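Local coordinates for protein amine oxidase (PDB 3PGB) that probably oxidises primary amines, using a bound copper ion and a topaquinone cofactor formed from one of its own tyrosines, at residues H388-D393 with Q517-Q522; M696-V699 with G703-P706. One frame throughout, in Å; residues are numbered along the deposited sequence.

Contact 1. Residues H388-D393 with Q517-Q522; sequences HYAAND and QDFGYQ
Phe519 lays one face of its ring against the backbone of Ala391 and Asn392. Ala391 C sits over the ring centre, 3.5 Å above its plane, and Asn392 N lies over the same face but nearer the rim, 3.4 Å from Phe519 CD2. The ring root is as close, with Phe519 CG 3.4 Å from Ala391 CA. With CG anti to its carbonyl carbon and beside its backbone N (chi1 -56°), the ring is directed at the Ala391-Asn392 peptide. Small residues suit this place: the methyl of Ala391 points away from the ring, so the main chain can settle on it, while Ala390 CB brushes Phe519 CD1 at 4.1 Å. Asn392 contributes its CB, 3.7 Å from Phe519 CE2, while its ND2 hydrogen-bonds Asn515 O, earlier in the loop that carries Phe519. Its backbone N, although over the ring, is satisfied by Asn516 OD1 of the same loop. Across the two segments the contact is van der Waals packing of a ring face on a peptide group, with apolar touches from Ala390 CB and Asn392 CB. Met574 of the second subunit also packs on Phe519, burying the ring at the dimer interface. Within the same segment as Ala391, Tyr389 OH hydrogen-bonds O4 of the topaquinone at position 484. The arrangement is thus a loop aromatic covering the chain that leads on from strand 374-389, beside the active site of a copper amine oxidase.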
ATOM      1  N   HIS A 388     -17.877  -1.422  13.503  1.00 14.32           N
ATOM      2  CA  HIS A 388     -18.630  -0.423  14.257  1.00 14.28           C
ATOM      3  C   HIS A 388     -19.379   0.488  13.297  1.00 14.18           C
ATOM      4  O   HIS A 388     -18.765   1.201  12.516  1.00 14.31           O
ATOM      5  CB  HIS A 388     -17.674   0.401  15.116  1.00 14.22           C
ATOM      6  CG  HIS A 388     -18.339   1.114  16.249  1.00 14.69           C
ATOM      7  ND1 HIS A 388     -19.346   2.038  16.061  1.00 14.29           N
ATOM      8  CD2 HIS A 388     -18.131   1.050  17.584  1.00 15.11           C
ATOM      9  CE1 HIS A 388     -19.735   2.504  17.233  1.00 15.11           C
ATOM     10  NE2 HIS A 388     -19.013   1.921  18.174  1.00 16.01           N
ATOM     11  N   TYR A 389     -20.706   0.461  13.365  1.00 14.14           N
ATOM     12  CA  TYR A 389     -21.555   1.260  12.478  1.00 14.01           C
ATOM     13  C   TYR A 389     -22.075   2.539  13.149  1.00 14.30           C
ATOM     14  O   TYR A 389     -21.872   2.768  14.341  1.00 13.89           O
ATOM     15  CB  TYR A 389     -22.737   0.418  11.996  1.00 13.77           C
ATOM     16  CG  TYR A 389     -22.333  -0.679  11.055  1.00 13.02           C
ATOM     17  CD1 TYR A 389     -21.718  -1.838  11.527  1.00 11.73           C
ATOM     18  CD2 TYR A 389     -22.563  -0.566   9.693  1.00 10.98           C
ATOM     19  CE1 TYR A 389     -21.341  -2.841  10.660  1.00 10.87           C
ATOM     20  CE2 TYR A 389     -22.190  -1.561   8.827  1.00 10.65           C
ATOM     21  CZ  TYR A 389     -21.578  -2.694   9.310  1.00 10.52           C
ATOM     22  OH  TYR A 389     -21.216  -3.684   8.427  1.00 11.22           O
ATOM     23  N   ALA A 390     -22.734   3.369  12.343  1.00 14.86           N
ATOM     24  CA  ALA A 390     -23.403   4.577  12.815  1.00 15.21           C
ATOM     25  C   ALA A 390     -24.503   4.902  11.825  1.00 15.67           C
ATOM     26  O   ALA A 390     -24.375   4.591  10.637  1.00 16.13           O
ATOM     27  CB  ALA A 390     -22.425   5.735  12.918  1.00 15.24           C
ATOM     28  N   ALA A 391     -25.579   5.518  12.308  1.00 15.90           N
ATOM     29  CA  ALA A 391     -26.713   5.860  11.455  1.00 15.99           C
ATOM     30  C   ALA A 391     -27.726   6.710  12.204  1.00 16.31           C
ATOM     31  O   ALA A 391     -27.636   6.869  13.418  1.00 16.14           O
ATOM     32  CB  ALA A 391     -27.376   4.599  10.928  1.00 15.95           C
ATOM     33  N   ASN A 392     -28.694   7.248  11.470  1.00 16.71           N
ATOM     34  CA  ASN A 392     -29.806   7.968  12.075  1.00 17.28           C
ATOM     35  C   ASN A 392     -30.926   7.016  12.507  1.00 17.67           C
ATOM     36  O   ASN A 392     -31.941   7.464  13.026  1.00 17.99           O
ATOM     37  CB  ASN A 392     -30.353   9.024  11.105  1.00 17.33           C
ATOM     38  CG  ASN A 392     -31.138  10.125  11.805  1.00 17.51           C
ATOM     39  OD1 ASN A 392     -30.994  10.345  13.007  1.00 18.83           O
ATOM     40  ND2 ASN A 392     -31.964  10.834  11.046  1.00 17.62           N
ATOM     41  N   ASP A 393     -30.748   5.712  12.287  1.00 18.09           N
ATOM     42  CA  ASP A 393     -31.703   4.706  12.744  1.00 18.40           C
ATOM     43  C   ASP A 393     -31.073   3.884  13.873  1.00 18.68           C
ATOM     44  O   ASP A 393     -29.856   3.808  13.962  1.00 19.28           O
ATOM     45  CB  ASP A 393     -32.188   3.838  11.571  1.00 18.48           C
ATOM     46  CG  ASP A 393     -31.183   2.771  11.142  1.00 19.08           C
ATOM     47  OD1 ASP A 393     -30.811   1.910  11.971  1.00 19.05           O
ATOM     48  OD2 ASP A 393     -30.811   2.760   9.946  1.00 19.39           O
ATOM     49  N   GLN A 517     -29.170  11.023   5.931  1.00 17.32           N
ATOM     50  CA  GLN A 517     -28.278  11.875   5.148  1.00 17.59           C
ATOM     51  C   GLN A 517     -26.924  12.120   5.800  1.00 17.33           C
ATOM     52  O   GLN A 517     -25.934  12.313   5.097  1.00 17.53           O
ATOM     53  CB  GLN A 517     -28.919  13.243   4.891  1.00 17.89           C
ATOM     54  CG  GLN A 517     -30.102  13.226   3.937  1.00 19.76           C
ATOM     55  CD  GLN A 517     -31.433  13.059   4.651  1.00 21.58           C
ATOM     56  OE1 GLN A 517     -31.485  12.563   5.778  1.00 21.66           O
ATOM     57  NE2 GLN A 517     -32.513  13.489   3.999  1.00 22.65           N
ATOM     58  N   ASP A 518     -26.894  12.136   7.134  1.00 16.93           N
ATOM     59  CA  ASP A 518     -25.689  12.483   7.887  1.00 16.87           C
ATOM     60  C   ASP A 518     -24.774  11.285   8.154  1.00 16.52           C
ATOM     61  O   ASP A 518     -23.701  11.436   8.751  1.00 16.32           O
ATOM     62  CB  ASP A 518     -26.069  13.170   9.211  1.00 16.97           C
ATOM     63  CG  ASP A 518     -26.626  14.586   9.009  1.00 17.46           C
ATOM     64  OD1 ASP A 518     -26.872  14.996   7.857  1.00 19.06           O
ATOM     65  OD2 ASP A 518     -26.814  15.298  10.007  1.00 17.79           O
ATOM     66  N   PHE A 519     -25.183  10.108   7.691  1.00 16.27           N
ATOM     67  CA  PHE A 519     -24.490   8.867   8.013  1.00 16.10           C
ATOM     68  C   PHE A 519     -24.240   7.994   6.785  1.00 16.27           C
ATOM     69  O   PHE A 519     -24.149   6.770   6.905  1.00 16.47           O
ATOM     70  CB  PHE A 519     -25.294   8.082   9.051  1.00 15.89           C
ATOM     71  CG  PHE A 519     -25.582   8.851  10.305  1.00 15.25           C
ATOM     72  CD1 PHE A 519     -24.759   8.725  11.418  1.00 15.36           C
ATOM     73  CD2 PHE A 519     -26.675   9.692  10.379  1.00 14.23           C
ATOM     74  CE1 PHE A 519     -25.027   9.432  12.585  1.00 15.15           C
ATOM     75  CE2 PHE A 519     -26.945  10.403  11.531  1.00 14.62           C
ATOM     76  CZ  PHE A 519     -26.121  10.271  12.641  1.00 14.70           C
ATOM     77  N   GLY A 520     -24.123   8.615   5.615  1.00 16.42           N
ATOM     78  CA  GLY A 520     -23.810   7.885   4.386  1.00 16.48           C
ATOM     79  C   GLY A 520     -24.362   8.518   3.122  1.00 16.61           C
ATOM     80  O   GLY A 520     -24.872   9.647   3.140  1.00 16.67           O
ATOM     81  N   TYR A 521     -24.246   7.777   2.022  1.00 16.64           N
ATOM     82  CA  TYR A 521     -24.813   8.167   0.741  1.00 16.67           C
ATOM     83  C   TYR A 521     -26.029   7.320   0.424  1.00 16.81           C
ATOM     84  O   TYR A 521     -26.108   6.159   0.817  1.00 16.91           O
ATOM     85  CB  TYR A 521     -23.814   7.937  -0.388  1.00 16.76           C
ATOM     86  CG  TYR A 521     -22.425   8.455  -0.136  1.00 16.94           C
ATOM     87  CD1 TYR A 521     -22.183   9.812  -0.005  1.00 17.61           C
ATOM     88  CD2 TYR A 521     -21.346   7.588  -0.065  1.00 17.99           C
ATOM     89  CE1 TYR A 521     -20.908  10.294   0.206  1.00 18.25           C
ATOM     90  CE2 TYR A 521     -20.068   8.059   0.143  1.00 18.99           C
ATOM     91  CZ  TYR A 521     -19.859   9.414   0.277  1.00 18.92           C
ATOM     92  OH  TYR A 521     -18.594   9.885   0.494  1.00 21.23           O
ATOM     93  N   GLN A 522     -26.964   7.893  -0.319  1.00 16.92           N
ATOM     94  CA  GLN A 522     -27.980   7.100  -0.975  1.00 17.01           C
ATOM     95  C   GLN A 522     -27.349   6.474  -2.223  1.00 16.88           C
ATOM     96  O   GLN A 522     -26.892   7.189  -3.114  1.00 16.93           O
ATOM     97  CB  GLN A 522     -29.181   7.968  -1.347  1.00 17.16           C
ATOM     98  CG  GLN A 522     -30.345   7.189  -1.922  1.00 17.77           C
ATOM     99  CD  GLN A 522     -31.651   7.964  -1.895  1.00 19.34           C
ATOM    100  OE1 GLN A 522     -32.682   7.428  -2.310  1.00 21.50           O
TER

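Contact 2. Residues M696-V699 with G703-P706; sequences MHHV and GDLP. With CU (copper (II) ion), chain D.
The imidazole of His698 meets its partners at the edge: Asp704 OD1 lies in the ring plane, and so does a water ligand of the copper. The ring of His532 meets that of His698 steeply. On the carboxylate the geometry differs, for OD1 is approached from well above its plane, and the two flat groups are turned 56° apart. His698 NE2 donates to Asp704 OD1 over 3.0 Å, in a bent bond with an N-H...O angle of 143°. The other ring nitrogen, His698 ND1, binds the copper ion at 2.0 Å, so histidine suits the place by using one nitrogen on the metal and the other as donor. Its CG stands anti to the backbone N (chi1 -167°), which carries the ring off the strand end to the ion. The copper is also bound by His532 NE2, His534 NE2 and, at 2.5 Å from the ion, the oxygen of a water. With ND1 held by the metal and NE2 by the carboxylate, the rotation of the ring is restrained from both sides; the carboxylate probably also makes the histidine a stronger electron donor to the copper. Asp704 is itself held: OD1 also bonds Thr708 OG1, and OD2 takes the backbone N of His701. The ligand thus stands at the end of strand 686-698, which pairs with strand 532-542 carrying the other two histidines, while the carboxylate comes from the loop that leads on to strand 714-722 and packs Leu705 against strand 522-524.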
ATOM      1  N   MET A 696     -10.071   0.296   8.427  1.00 17.83           N
ATOM      2  CA  MET A 696     -10.556   1.145   7.338  1.00 18.29           C
ATOM      3  C   MET A 696     -11.769   1.942   7.789  1.00 17.87           C
ATOM      4  O   MET A 696     -12.578   1.440   8.567  1.00 17.78           O
ATOM      5  CB  MET A 696     -11.031   0.285   6.174  1.00 18.81           C
ATOM      6  CG  MET A 696      -9.970  -0.501   5.456  1.00 21.25           C
ATOM      7  SD  MET A 696     -10.567  -2.157   5.046  1.00 27.24           S
ATOM      8  CE  MET A 696      -9.887  -3.111   6.410  1.00 24.78           C
ATOM      9  N   HIS A 697     -11.904   3.166   7.280  1.00 17.23           N
ATOM     10  CA  HIS A 697     -13.149   3.907   7.394  1.00 16.74           C
ATOM     11  C   HIS A 697     -13.903   3.652   6.102  1.00 16.70           C
ATOM     12  O   HIS A 697     -13.435   4.022   5.023  1.00 16.81           O
ATOM     13  CB  HIS A 697     -12.903   5.407   7.566  1.00 16.62           C
ATOM     14  CG  HIS A 697     -12.034   5.752   8.733  1.00 16.09           C
ATOM     15  ND1 HIS A 697     -12.452   5.623  10.040  1.00 14.47           N
ATOM     16  CD2 HIS A 697     -10.770   6.234   8.788  1.00 15.91           C
ATOM     17  CE1 HIS A 697     -11.479   6.002  10.849  1.00 14.61           C
ATOM     18  NE2 HIS A 697     -10.450   6.383  10.115  1.00 15.35           N
ATOM     19  N   HIS A 698     -15.065   3.015   6.207  1.00 16.36           N
ATOM     20  CA  HIS A 698     -15.799   2.571   5.033  1.00 16.08           C
ATOM     21  C   HIS A 698     -17.172   3.226   4.978  1.00 15.82           C
ATOM     22  O   HIS A 698     -18.063   2.894   5.765  1.00 15.85           O
ATOM     23  CB  HIS A 698     -15.915   1.046   5.038  1.00 16.18           C
ATOM     24  CG  HIS A 698     -16.368   0.463   3.734  1.00 16.83           C
ATOM     25  ND1 HIS A 698     -16.757  -0.853   3.607  1.00 17.01           N
ATOM     26  CD2 HIS A 698     -16.506   1.016   2.506  1.00 17.42           C
ATOM     27  CE1 HIS A 698     -17.107  -1.087   2.355  1.00 17.06           C
ATOM     28  NE2 HIS A 698     -16.964   0.030   1.666  1.00 17.22           N
ATOM     29  N   VAL A 699     -17.315   4.177   4.055  1.00 15.41           N
ATOM     30  CA  VAL A 699     -18.593   4.788   3.733  1.00 14.94           C
ATOM     31  C   VAL A 699     -18.989   4.293   2.343  1.00 14.43           C
ATOM     32  O   VAL A 699     -18.662   4.929   1.346  1.00 14.42           O
ATOM     33  CB  VAL A 699     -18.504   6.330   3.748  1.00 15.08           C
ATOM     34  CG1 VAL A 699     -19.886   6.944   3.533  1.00 15.11           C
ATOM     35  CG2 VAL A 699     -17.900   6.813   5.060  1.00 14.83           C
ATOM     36  N   GLY A 703     -20.364   1.907  -6.031  1.00 12.92           N
ATOM     37  CA  GLY A 703     -19.404   0.889  -6.442  1.00 13.07           C
ATOM     38  C   GLY A 703     -19.234  -0.252  -5.451  1.00 13.27           C
ATOM     39  O   GLY A 703     -18.511  -1.210  -5.718  1.00 13.33           O
ATOM     40  N   ASP A 704     -19.876  -0.150  -4.294  1.00 13.48           N
ATOM     41  CA  ASP A 704     -19.951  -1.276  -3.371  1.00 13.58           C
ATOM     42  C   ASP A 704     -21.136  -2.198  -3.688  1.00 13.54           C
ATOM     43  O   ASP A 704     -21.351  -3.183  -2.991  1.00 13.56           O
ATOM     44  CB  ASP A 704     -20.009  -0.769  -1.929  1.00 13.60           C
ATOM     45  CG  ASP A 704     -18.695  -0.154  -1.490  1.00 13.47           C
ATOM     46  OD1 ASP A 704     -17.808  -0.924  -1.075  1.00 14.55           O
ATOM     47  OD2 ASP A 704     -18.541   1.081  -1.568  1.00 12.26           O
ATOM     48  N   LEU A 705     -21.890  -1.876  -4.741  1.00 13.57           N
ATOM     49  CA  LEU A 705     -22.970  -2.729  -5.226  1.00 13.71           C
ATOM     50  C   LEU A 705     -22.505  -3.492  -6.465  1.00 13.72           C
ATOM     51  O   LEU A 705     -21.984  -2.885  -7.400  1.00 13.81           O
ATOM     52  CB  LEU A 705     -24.189  -1.889  -5.600  1.00 13.74           C
ATOM     53  CG  LEU A 705     -24.780  -0.999  -4.511  1.00 13.99           C
ATOM     54  CD1 LEU A 705     -25.920  -0.181  -5.097  1.00 14.02           C
ATOM     55  CD2 LEU A 705     -25.250  -1.824  -3.329  1.00 12.67           C
ATOM     56  N   PRO A 706     -22.690  -4.821  -6.489  1.00 13.79           N
ATOM     57  CA  PRO A 706     -23.289  -5.700  -5.477  1.00 13.93           C
ATOM     58  C   PRO A 706     -22.371  -5.988  -4.278  1.00 14.07           C
ATOM     59  O   PRO A 706     -22.859  -6.227  -3.168  1.00 14.06           O
ATOM     60  CB  PRO A 706     -23.551  -6.985  -6.260  1.00 13.89           C
ATOM     61  CG  PRO A 706     -22.434  -6.997  -7.282  1.00 14.02           C
ATOM     62  CD  PRO A 706     -22.284  -5.572  -7.693  1.00 13.75           C
TER
HETATM   63 CU    CU D 901     -16.691  -2.257   5.043  1.00 23.17          CU
HETATM   64  O   HOH W   1     -18.016  -4.172   4.190  1.00 17.59           O

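Overall arrangement
Contacts 1 and 2 lie about 13 Å apart between centres and meet directly where Tyr521 CE2 packs on Val699 CG1 at 3.6 Å. The loop of Phe519 in contact 1 therefore also backs the residue following the copper ligand of contact 2. Strand 532-542 joins them as well, pairing with strand 374-389 and with strand 686-698. Contact 2 holds a copper ligand itself, whereas the side chain of Ala390 in contact 1 is about 13 Å from the metal and about 7 Å from that of His532. Both contacts touch the second subunit, which places this part of the active-site surroundings close to the dimer interface.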